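Local coordinates for mitogen-activated protein kinase, putative (Map kinase-like protein) (Leishmania major, PDB 3PG1) that probably acts as a serine/threonine protein kinase of the MAP kinase family, transferring phosphate from ATP to protein substrates, at residues Ile136-Phe139 with Met140-Leu144; Asp159-Pro162 with Gly163-Leu166; Phe239-Gln242 with Leu243-Val247; Met260-Pro264 with Ser265-Tyr269. All blocks are in the same frame, centred on the assembly; numbering follows the deposited sequence. Where two conformers were deposited one is given.

Interaction 1 (Ile136-Phe139 with Met140-Leu144); sequences IQYF and MYHIL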
loop_
_atom_site.group_PDB
_atom_site.type_symbol
_atom_site.label_atom_id
_atom_site.label_comp_id
_atom_site.label_asym_id
_atom_site.label_seq_id
_atom_site.Cartn_x
_atom_site.Cartn_y
_atom_site.Cartn_z
ATOM N N ILE A 136 -7.849 17.138 5.589
ATOM C CA ILE A 136 -6.910 16.802 4.477
ATOM C C ILE A 136 -5.462 16.943 4.929
ATOM O O ILE A 136 -4.630 16.103 4.576
ATOM C CB ILE A 136 -7.195 17.591 3.161
ATOM C CG1 ILE A 136 -8.643 17.308 2.671
ATOM C CG2 ILE A 136 -6.139 17.249 2.030
ATOM C CD1 ILE A 136 -9.201 18.244 1.566
ATOM N N GLN A 137 -5.143 18.036 5.625
ATOM C CA GLN A 137 -3.776 18.284 6.067
ATOM C C GLN A 137 -3.336 17.170 7.028
ATOM O O GLN A 137 -2.220 16.635 6.936
ATOM C CB GLN A 137 -3.686 19.678 6.723
ATOM C CG GLN A 137 -2.253 20.040 7.134
ATOM C CD GLN A 137 -2.175 21.012 8.300
ATOM O OE1 GLN A 137 -1.278 21.850 8.377
ATOM N NE2 GLN A 137 -3.111 20.941 9.219
ATOM N N TYR A 138 -4.234 16.819 7.957
ATOM C CA TYR A 138 -3.946 15.786 8.957
ATOM C C TYR A 138 -3.715 14.420 8.299
ATOM O O TYR A 138 -2.704 13.771 8.580
ATOM C CB TYR A 138 -5.084 15.727 9.997
ATOM C CG TYR A 138 -4.752 14.798 11.137
ATOM C CD1 TYR A 138 -3.904 15.199 12.165
ATOM C CD2 TYR A 138 -5.286 13.511 11.193
ATOM C CE1 TYR A 138 -3.627 14.358 13.241
ATOM C CE2 TYR A 138 -5.023 12.666 12.271
ATOM C CZ TYR A 138 -4.189 13.094 13.287
ATOM O OH TYR A 138 -3.844 12.252 14.302
ATOM N N PHE A 139 -4.660 13.971 7.463
ATOM C CA PHE A 139 -4.554 12.695 6.740
ATOM C C PHE A 139 -3.289 12.632 5.913
ATOM O O PHE A 139 -2.581 11.625 5.945
ATOM C CB PHE A 139 -5.786 12.467 5.796
ATOM C CG PHE A 139 -7.134 12.215 6.448
ATOM C CD1 PHE A 139 -7.225 11.645 7.713
ATOM C CD2 PHE A 139 -8.314 12.573 5.807
ATOM C CE1 PHE A 139 -8.476 11.440 8.322
ATOM C CE2 PHE A 139 -9.560 12.363 6.415
ATOM C CZ PHE A 139 -9.633 11.791 7.660
ATOM N N MET A 140 -3.010 13.699 5.130
ATOM C CA MET A 140 -1.815 13.766 4.270
ATOM C C MET A 140 -0.531 13.684 5.098
ATOM O O MET A 140 0.416 13.020 4.676
ATOM C CB MET A 140 -1.800 15.058 3.415
ATOM C CG MET A 140 -2.791 15.007 2.218
ATOM S SD MET A 140 -2.642 13.458 1.235
ATOM C CE MET A 140 -0.929 13.508 0.714
ATOM N N TYR A 141 -0.515 14.336 6.274
ATOM C CA TYR A 141 0.683 14.309 7.125
ATOM C C TYR A 141 0.986 12.829 7.493
ATOM O O TYR A 141 2.121 12.393 7.377
ATOM C CB TYR A 141 0.508 15.218 8.389
ATOM C CG TYR A 141 1.787 15.364 9.209
ATOM C CD1 TYR A 141 2.911 16.002 8.677
ATOM C CD2 TYR A 141 1.872 14.866 10.504
ATOM C CE1 TYR A 141 4.096 16.121 9.417
ATOM C CE2 TYR A 141 3.037 15.028 11.273
ATOM C CZ TYR A 141 4.158 15.626 10.709
ATOM O OH TYR A 141 5.328 15.766 11.441
ATOM N N HIS A 142 -0.036 12.086 7.920
ATOM C CA HIS A 142 0.107 10.689 8.332
ATOM C C HIS A 142 0.371 9.746 7.167
ATOM O O HIS A 142 1.165 8.800 7.299
ATOM C CB HIS A 142 -1.091 10.268 9.190
ATOM C CG HIS A 142 -1.076 10.897 10.557
ATOM N ND1 HIS A 142 -0.669 10.184 11.673
ATOM C CD2 HIS A 142 -1.365 12.164 10.935
ATOM C CE1 HIS A 142 -0.741 11.028 12.693
ATOM N NE2 HIS A 142 -1.150 12.233 12.300
ATOM N N ILE A 143 -0.266 10.016 6.014
ATOM C CA ILE A 143 0.010 9.237 4.788
ATOM C C ILE A 143 1.485 9.388 4.427
ATOM O O ILE A 143 2.137 8.386 4.122
ATOM C CB ILE A 143 -0.899 9.662 3.576
ATOM C CG1 ILE A 143 -2.392 9.267 3.790
ATOM C CG2 ILE A 143 -0.364 9.125 2.217
ATOM C CD1 ILE A 143 -3.402 10.117 2.931
ATOM N N LEU A 144 2.013 10.636 4.429
ATOM C CA LEU A 144 3.417 10.843 4.043
ATOM C C LEU A 144 4.396 10.288 5.072
ATOM O O LEU A 144 5.467 9.840 4.696
ATOM C CB LEU A 144 3.705 12.311 3.732
ATOM C CG LEU A 144 3.090 12.793 2.404
ATOM C CD1 LEU A 144 3.115 14.329 2.310
ATOM C CD2 LEU A 144 3.827 12.138 1.180
#
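Met-140, on helix 133-152 (helix E of the kinase C-lobe), gives its N-H to Ile-136 O at 3.0 Å, and its side chain runs alongside that of Ile-136, with Met-140 CG 4.0 Å from Ile-136 CG2. Bends at chi2 and chi3 lead the chain end away from Ile-136; like Phe-139, the side chain also touches Met-227 of helix 214-229. Tyr-141 N donates to Gln-137 O at 2.9 Å, while its phenol leads away from residues 136-139 to hydrogen-bond Asp-328 and the backbone N of Asp-325. His-142 makes the main side-chain contact. With Tyr-138 CG swung anti to its own nitrogen (chi1 -173°), the phenol ring reaches along the helix and offers a face to the imidazole. His-142 NE2 sits over that face, 3.3 Å from Tyr-138 CZ, and the rings meet obliquely, their planes at 43°. Tyr-138 O lies at the imidazole edge, in the ring plane, 3.1 Å from His-142 CD2. Ile-143 N closes the i to i+4 series on Phe-139 O at 2.8 Å, and Ile-143 CD1 lies 4.4 Å from Phe-139 CB. Tyr-138 confines the imidazole on one side and Asn-90 ND2 hydrogen-bonds His-142 ND1, probably as donor; together they probably limit the ring's rotation.

Interaction 2 (Asp159-Pro162 with Gly163-Leu166); sequences DLHP and GNIL
Asn-164 folds its side-chain amide back over the turn and engages the backbone of Asp-159 and His-161. Its ND2 donates to Asp-159 O at 2.7 Å, almost straight (168°) and with the acceptor in the amide plane; its OD1 receives the N-H of His-161 at 3.1 Å. The first torsion, chi1 55°, places CG between the backbone N and carbonyl carbon of Asn-164, turned back to Asp-159 and His-161. ND2 also lies over one face of the His-161 ring, 3.4 Å from His-161 CE1, with ring and amide planes 41° apart. Asp-159 O takes a second, weak bond from His-161 ND1. Around this centre, Asn-164 N donates to His-161 O at 3.0 Å and Ile-165 N to Pro-162 O at 3.2 Å, which rounds the chain into strand 165-167. Leu-160 CD1 packs on Ile-165 CG1 at 3.8 Å. Farther out, Asp-159 OD1 is salt-bridged to Arg-200, and Pro-162 lies against helices 120-125 and 214-229. Residues His-157 to Asn-164 match the HRDLKPxN catalytic-loop motif, with His-161 where most serine/threonine kinases carry lysine. Because backbone groups engage both ends of the buried amide, its rotation is probably fixed, and with it the spacing between Asn-164 and Asp-159.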
loop_
_atom_site.group_PDB
_atom_site.type_symbol
_atom_site.label_atom_id
_atom_site.label_comp_id
_atom_site.label_asym_id
_atom_site.label_seq_id
_atom_site.Cartn_x
_atom_site.Cartn_y
_atom_site.Cartn_z
ATOM N N ASP A 159 1.756 0.677 -4.959
ATOM C CA ASP A 159 0.344 0.657 -5.352
ATOM C C ASP A 159 -0.506 1.406 -4.307
ATOM O O ASP A 159 -1.522 0.880 -3.824
ATOM C CB ASP A 159 -0.147 -0.793 -5.571
ATOM C CG ASP A 159 -1.539 -0.875 -6.228
ATOM O OD1 ASP A 159 -1.922 0.086 -6.968
ATOM O OD2 ASP A 159 -2.272 -1.838 -5.937
ATOM N N LEU A 160 -0.067 2.608 -3.935
ATOM C CA LEU A 160 -0.777 3.394 -2.935
ATOM C C LEU A 160 -2.027 3.978 -3.569
ATOM O O LEU A 160 -1.941 4.595 -4.611
ATOM C CB LEU A 160 0.100 4.520 -2.348
ATOM C CG LEU A 160 -0.562 5.373 -1.237
ATOM C CD1 LEU A 160 -0.591 4.605 0.117
ATOM C CD2 LEU A 160 0.149 6.713 -1.071
ATOM N N HIS A 161 -3.171 3.804 -2.925
ATOM C CA HIS A 161 -4.443 4.353 -3.394
ATOM C C HIS A 161 -5.382 4.478 -2.175
ATOM O O HIS A 161 -5.058 3.903 -1.135
ATOM C CB HIS A 161 -5.014 3.524 -4.576
ATOM C CG HIS A 161 -5.472 2.137 -4.223
ATOM N ND1 HIS A 161 -4.725 1.015 -4.566
ATOM C CD2 HIS A 161 -6.601 1.731 -3.612
ATOM C CE1 HIS A 161 -5.409 -0.026 -4.120
ATOM N NE2 HIS A 161 -6.540 0.350 -3.538
ATOM N N PRO A 162 -6.490 5.266 -2.239
ATOM C CA PRO A 162 -7.360 5.419 -1.065
ATOM C C PRO A 162 -7.858 4.116 -0.409
ATOM O O PRO A 162 -8.059 4.110 0.794
ATOM C CB PRO A 162 -8.515 6.290 -1.613
ATOM C CG PRO A 162 -7.870 7.088 -2.751
ATOM C CD PRO A 162 -7.001 6.056 -3.383
ATOM N N GLY A 163 -8.016 3.042 -1.194
ATOM C CA GLY A 163 -8.457 1.722 -0.739
ATOM C C GLY A 163 -7.496 1.040 0.220
ATOM O O GLY A 163 -7.916 0.176 0.986
ATOM N N ASN A 164 -6.197 1.419 0.198
ATOM C CA ASN A 164 -5.205 0.844 1.121
ATOM C C ASN A 164 -4.695 1.846 2.148
ATOM O O ASN A 164 -3.685 1.620 2.829
ATOM C CB ASN A 164 -4.080 0.033 0.419
ATOM C CG ASN A 164 -3.322 0.756 -0.637
ATOM O OD1 ASN A 164 -2.998 1.940 -0.514
ATOM N ND2 ASN A 164 -3.033 0.052 -1.711
ATOM N N ILE A 165 -5.435 2.943 2.286
ATOM C CA ILE A 165 -5.165 3.936 3.320
ATOM C C ILE A 165 -6.327 3.729 4.273
ATOM O O ILE A 165 -7.462 4.059 3.926
ATOM C CB ILE A 165 -5.063 5.383 2.773
ATOM C CG1 ILE A 165 -3.837 5.524 1.824
ATOM C CG2 ILE A 165 -4.959 6.372 3.967
ATOM C CD1 ILE A 165 -3.873 6.764 0.910
ATOM N N LEU A 166 -6.042 3.127 5.441
ATOM C CA LEU A 166 -7.038 2.734 6.461
ATOM C C LEU A 166 -7.200 3.749 7.573
ATOM O O LEU A 166 -6.236 4.426 7.947
ATOM C CB LEU A 166 -6.676 1.357 7.078
ATOM C CG LEU A 166 -6.294 0.223 6.091
ATOM C CD1 LEU A 166 -6.163 -1.129 6.833
ATOM C CD2 LEU A 166 -7.319 0.104 4.937
#

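Interaction 3 (Phe239-Gln242 with Leu243-Val247); sequences FYNQ and LNKIV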
loop_
_atom_site.group_PDB
_atom_site.type_symbol
_atom_site.label_atom_id
_atom_site.label_comp_id
_atom_site.label_asym_id
_atom_site.label_seq_id
_atom_site.Cartn_x
_atom_site.Cartn_y
_atom_site.Cartn_z
ATOM N N PHE A 239 -3.465 3.430 -21.967
ATOM C CA PHE A 239 -2.108 3.961 -21.851
ATOM C C PHE A 239 -2.063 5.424 -22.399
ATOM O O PHE A 239 -1.541 6.301 -21.731
ATOM C CB PHE A 239 -1.159 3.045 -22.678
ATOM C CG PHE A 239 0.238 3.588 -22.875
ATOM C CD1 PHE A 239 1.247 3.308 -21.958
ATOM C CD2 PHE A 239 0.573 4.283 -24.031
ATOM C CE1 PHE A 239 2.537 3.821 -22.141
ATOM C CE2 PHE A 239 1.853 4.796 -24.209
ATOM C CZ PHE A 239 2.837 4.542 -23.269
ATOM N N TYR A 240 -2.619 5.676 -23.603
ATOM C CA TYR A 240 -2.532 7.026 -24.176
ATOM C C TYR A 240 -3.404 8.055 -23.492
ATOM O O TYR A 240 -2.971 9.195 -23.299
ATOM C CB TYR A 240 -2.835 7.029 -25.682
ATOM C CG TYR A 240 -1.881 6.208 -26.523
ATOM C CD1 TYR A 240 -0.581 6.646 -26.763
ATOM C CD2 TYR A 240 -2.289 5.016 -27.113
ATOM C CE1 TYR A 240 0.288 5.915 -27.566
ATOM C CE2 TYR A 240 -1.419 4.268 -27.902
ATOM C CZ TYR A 240 -0.131 4.722 -28.127
ATOM O OH TYR A 240 0.712 4.033 -28.959
ATOM N N ASN A 241 -4.645 7.678 -23.166
ATOM C CA ASN A 241 -5.565 8.629 -22.596
ATOM C C ASN A 241 -5.278 8.949 -21.141
ATOM O O ASN A 241 -5.633 10.031 -20.685
ATOM C CB ASN A 241 -7.028 8.361 -22.970
ATOM C CG ASN A 241 -7.740 7.296 -22.152
ATOM O OD1 ASN A 241 -7.535 7.177 -20.967
ATOM N ND2 ASN A 241 -8.622 6.516 -22.778
ATOM N N GLN A 242 -4.574 8.039 -20.439
ATOM C CA GLN A 242 -4.120 8.258 -19.058
ATOM C C GLN A 242 -2.976 9.278 -19.127
ATOM O O GLN A 242 -2.960 10.270 -18.389
ATOM C CB GLN A 242 -3.600 6.930 -18.427
ATOM C CG GLN A 242 -3.106 7.096 -16.939
ATOM C CD GLN A 242 -4.253 7.358 -15.967
ATOM O OE1 GLN A 242 -5.383 6.956 -16.188
ATOM N NE2 GLN A 242 -3.986 7.991 -14.841
ATOM N N LEU A 243 -2.036 9.058 -20.030
ATOM C CA LEU A 243 -0.923 10.018 -20.207
ATOM C C LEU A 243 -1.420 11.373 -20.686
ATOM O O LEU A 243 -0.901 12.398 -20.230
ATOM C CB LEU A 243 0.166 9.482 -21.138
ATOM C CG LEU A 243 1.072 8.379 -20.510
ATOM C CD1 LEU A 243 1.981 7.756 -21.562
ATOM C CD2 LEU A 243 1.911 8.921 -19.254
ATOM N N ASN A 244 -2.450 11.383 -21.554
ATOM C CA ASN A 244 -3.034 12.632 -22.008
ATOM C C ASN A 244 -3.680 13.400 -20.854
ATOM O O ASN A 244 -3.477 14.597 -20.748
ATOM C CB ASN A 244 -4.041 12.405 -23.151
ATOM C CG ASN A 244 -4.530 13.711 -23.717
ATOM O OD1 ASN A 244 -3.818 14.382 -24.460
ATOM N ND2 ASN A 244 -5.760 14.082 -23.417
ATOM N N LYS A 245 -4.461 12.723 -20.003
ATOM C CA LYS A 245 -5.085 13.351 -18.837
ATOM C C LYS A 245 -4.049 13.956 -17.902
ATOM O O LYS A 245 -4.275 15.023 -17.336
ATOM C CB LYS A 245 -5.960 12.329 -18.092
ATOM C CG LYS A 245 -7.315 12.191 -18.835
ATOM C CD LYS A 245 -8.102 10.990 -18.370
ATOM C CE LYS A 245 -9.295 10.750 -19.268
ATOM N NZ LYS A 245 -8.891 10.104 -20.551
ATOM N N ILE A 246 -2.897 13.286 -17.761
ATOM C CA ILE A 246 -1.835 13.765 -16.887
ATOM C C ILE A 246 -1.208 15.037 -17.483
ATOM O O ILE A 246 -1.056 16.047 -16.778
ATOM C CB ILE A 246 -0.766 12.642 -16.675
ATOM C CG1 ILE A 246 -1.323 11.485 -15.802
ATOM C CG2 ILE A 246 0.541 13.249 -16.081
ATOM C CD1 ILE A 246 -0.327 10.174 -15.673
ATOM N N VAL A 247 -0.796 14.953 -18.758
ATOM C CA VAL A 247 -0.140 16.041 -19.495
ATOM C C VAL A 247 -1.036 17.297 -19.614
ATOM O O VAL A 247 -0.533 18.401 -19.471
ATOM C CB VAL A 247 0.433 15.528 -20.845
ATOM C CG1 VAL A 247 0.749 16.667 -21.805
ATOM C CG2 VAL A 247 1.671 14.667 -20.603
#
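Lys-245 holds one carbonyl twice: its backbone N reaches Asn-241 O at 3.0 Å and its NZ reaches the same oxygen at 3.3 Å, from opposite faces of the carbonyl plane. The lysine chain lies beside Asn-241, pointing the same way, and bends only at its end (chi4 77°), which turns NZ back to the helix. NZ also makes a weak bond to Asn-241 OD1 at 3.3 Å; the stronger partner of that oxygen is Ser-237 N, just ahead of the helix. The remaining bonds are those of an alpha-helix, including Asn-244 N to Tyr-240 O at 2.8 Å and Ile-246 N to Gln-242 O at 3.1 Å. Gln-242 sends its amide backward, NE2 donating to Phe-234 O. On the inner side a CH-pi contact joins one turn to the next: Leu-243 CD1 stands over the Phe-239 ring, 4.0 Å from its centroid and 22° off the normal. Phe-239 and Leu-243 both touch Val-205 of helix 202-205. Helix 239-250 is the kinase helix G, and this is its first part. The two amides tie the helix start to the preceding loop, while the ammonium, set near two oxygens of Asn-241, probably gains some electrostatic stabilisation there.

Interaction 4 (Met260-Pro264 with Ser265-Tyr269); sequences MFSSP and SARDY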
loop_
_atom_site.group_PDB
_atom_site.type_symbol
_atom_site.label_atom_id
_atom_site.label_comp_id
_atom_site.label_asym_id
_atom_site.label_seq_id
_atom_site.Cartn_x
_atom_site.Cartn_y
_atom_site.Cartn_z
ATOM N N MET A 260 14.126 8.917 -20.840
ATOM C CA MET A 260 14.792 8.438 -19.631
ATOM C C MET A 260 13.902 7.597 -18.679
ATOM O O MET A 260 14.447 6.843 -17.890
ATOM C CB MET A 260 15.333 9.600 -18.777
ATOM C CG MET A 260 16.382 10.400 -19.452
ATOM S SD MET A 260 16.970 11.674 -18.272
ATOM C CE MET A 260 18.058 12.426 -19.262
ATOM N N PHE A 261 12.587 7.791 -18.671
ATOM C CA PHE A 261 11.810 6.995 -17.726
ATOM C C PHE A 261 10.665 6.202 -18.376
ATOM O O PHE A 261 9.565 6.110 -17.824
ATOM C CB PHE A 261 11.501 7.750 -16.389
ATOM C CG PHE A 261 10.949 9.138 -16.568
ATOM C CD1 PHE A 261 9.578 9.347 -16.695
ATOM C CD2 PHE A 261 11.794 10.234 -16.671
ATOM C CE1 PHE A 261 9.066 10.625 -16.909
ATOM C CE2 PHE A 261 11.272 11.509 -16.915
ATOM C CZ PHE A 261 9.914 11.692 -17.063
ATOM N N SER A 262 10.965 5.598 -19.563
ATOM C CA SER A 262 10.057 4.734 -20.312
ATOM C C SER A 262 10.784 3.483 -20.718
ATOM O O SER A 262 11.989 3.511 -20.951
ATOM C CB SER A 262 9.490 5.431 -21.551
ATOM O OG SER A 262 10.506 6.008 -22.351
ATOM N N SER A 263 10.046 2.388 -20.842
ATOM C CA SER A 263 10.616 1.156 -21.377
ATOM C C SER A 263 10.797 1.358 -22.892
ATOM O O SER A 263 10.108 2.207 -23.466
ATOM C CB SER A 263 9.633 0.015 -21.169
ATOM O OG SER A 263 8.479 0.215 -21.969
ATOM N N PRO A 264 11.629 0.531 -23.578
ATOM C CA PRO A 264 11.735 0.630 -25.053
ATOM C C PRO A 264 10.391 0.489 -25.788
ATOM O O PRO A 264 10.185 1.160 -26.791
ATOM C CB PRO A 264 12.677 -0.526 -25.411
ATOM C CG PRO A 264 13.503 -0.715 -24.208
ATOM C CD PRO A 264 12.542 -0.510 -23.057
ATOM N N SER A 265 9.487 -0.366 -25.285
ATOM C CA SER A 265 8.146 -0.581 -25.862
ATOM C C SER A 265 7.298 0.692 -25.726
ATOM O O SER A 265 6.608 1.063 -26.670
ATOM C CB SER A 265 7.435 -1.727 -25.150
ATOM O OG SER A 265 8.073 -2.970 -25.386
ATOM N N ALA A 266 7.361 1.366 -24.541
ATOM C CA ALA A 266 6.595 2.589 -24.278
ATOM C C ALA A 266 7.055 3.767 -25.125
ATOM O O ALA A 266 6.214 4.545 -25.590
ATOM C CB ALA A 266 6.608 2.937 -22.810
ATOM N N ARG A 267 8.379 3.871 -25.370
ATOM C CA ARG A 267 8.977 4.887 -26.254
ATOM C C ARG A 267 8.429 4.717 -27.655
ATOM O O ARG A 267 8.109 5.706 -28.320
ATOM C CB ARG A 267 10.496 4.714 -26.339
ATOM C CG ARG A 267 11.236 5.368 -25.221
ATOM C CD ARG A 267 12.663 4.875 -25.200
ATOM N NE ARG A 267 13.197 4.783 -23.830
ATOM C CZ ARG A 267 14.258 4.053 -23.523
ATOM N NH1 ARG A 267 14.871 3.328 -24.457
ATOM N NH2 ARG A 267 14.710 4.024 -22.277
ATOM N N ASP A 268 8.320 3.458 -28.117
ATOM C CA ASP A 268 7.770 3.197 -29.443
ATOM C C ASP A 268 6.270 3.512 -29.496
ATOM O O ASP A 268 5.798 3.971 -30.525
ATOM C CB ASP A 268 8.052 1.760 -29.876
ATOM C CG ASP A 268 9.492 1.507 -30.306
ATOM O OD1 ASP A 268 10.160 2.473 -30.772
ATOM O OD2 ASP A 268 9.934 0.334 -30.231
ATOM N N TYR A 269 5.531 3.291 -28.405
ATOM C CA TYR A 269 4.101 3.629 -28.388
ATOM C C TYR A 269 3.906 5.149 -28.558
ATOM O O TYR A 269 2.955 5.583 -29.182
ATOM C CB TYR A 269 3.452 3.271 -27.021
ATOM C CG TYR A 269 3.368 1.798 -26.653
ATOM C CD1 TYR A 269 3.331 0.808 -27.635
ATOM C CD2 TYR A 269 3.268 1.401 -25.322
ATOM C CE1 TYR A 269 3.247 -0.541 -27.298
ATOM C CE2 TYR A 269 3.165 0.054 -24.973
ATOM C CZ TYR A 269 3.143 -0.913 -25.968
ATOM O OH TYR A 269 3.051 -2.240 -25.628
HETATM O O HOH W 1 12.348 2.264 -28.190
#
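A serine N-cap starts helix 264-269, in the region after helix 239-250 that corresponds to the MAP kinase insert. Ser-263 is the capping residue: its OG accepts the N-H of Ala-266 at 3.0 Å with an angle of 158° at the hydrogen. With chi1 at 67°, OG lies between the backbone N and the carbonyl carbon, placed to accept this N-H. The hydroxyl also makes a weak bond to Met-206 O, and the backbone of Ser-263 bonds to Met-206 as well, fixing the helix start to the neighbouring loop. Pro-264, the first helical residue, has no N-H to leave unpaired there. The main-chain helix bonds begin at once: Arg-267 N approaches Ser-263 O at 3.1 Å nearly along the C=O axis, and Asp-268 N meets Pro-264 O at 3.2 Å. Arg-267 turns back over the cap, with the peptide joining Ser-263 to Pro-264 over one face of its guanidinium. Its NE makes a weak bond to Ser-262 OG at 3.3 Å, although the principal partner of that hydroxyl is Val-258 O. On the outer side one water donates to Pro-264 O at 2.8 Å and, weakly, to Asp-268 OD1 at 3.4 Å.

Overall arrangement
The four contacts fall into two touching pairs. Interaction 1 meets interaction 2 through Ile-143 of helix 133-152: its CG1 lies 3.9 Å from Ile-165 CG2 and its CG2 4.1 Å from Leu-160 CD2, so that helix packs against the catalytic loop. Interactions 3 and 4 join where Tyr-240 OH lies 2.7 Å from Tyr-269 O, a probable hydrogen bond, and Phe-239 CE2 lies 3.6 Å from Tyr-269 CB, the two rings edge-to-face. Between the pairs there is no contact: the nearest atoms of interactions 2 and 3 are about 11 Å apart, and those of interactions 2 and 4 about 16 Å. Interactions 3 and 4 therefore lie away from the catalytic loop.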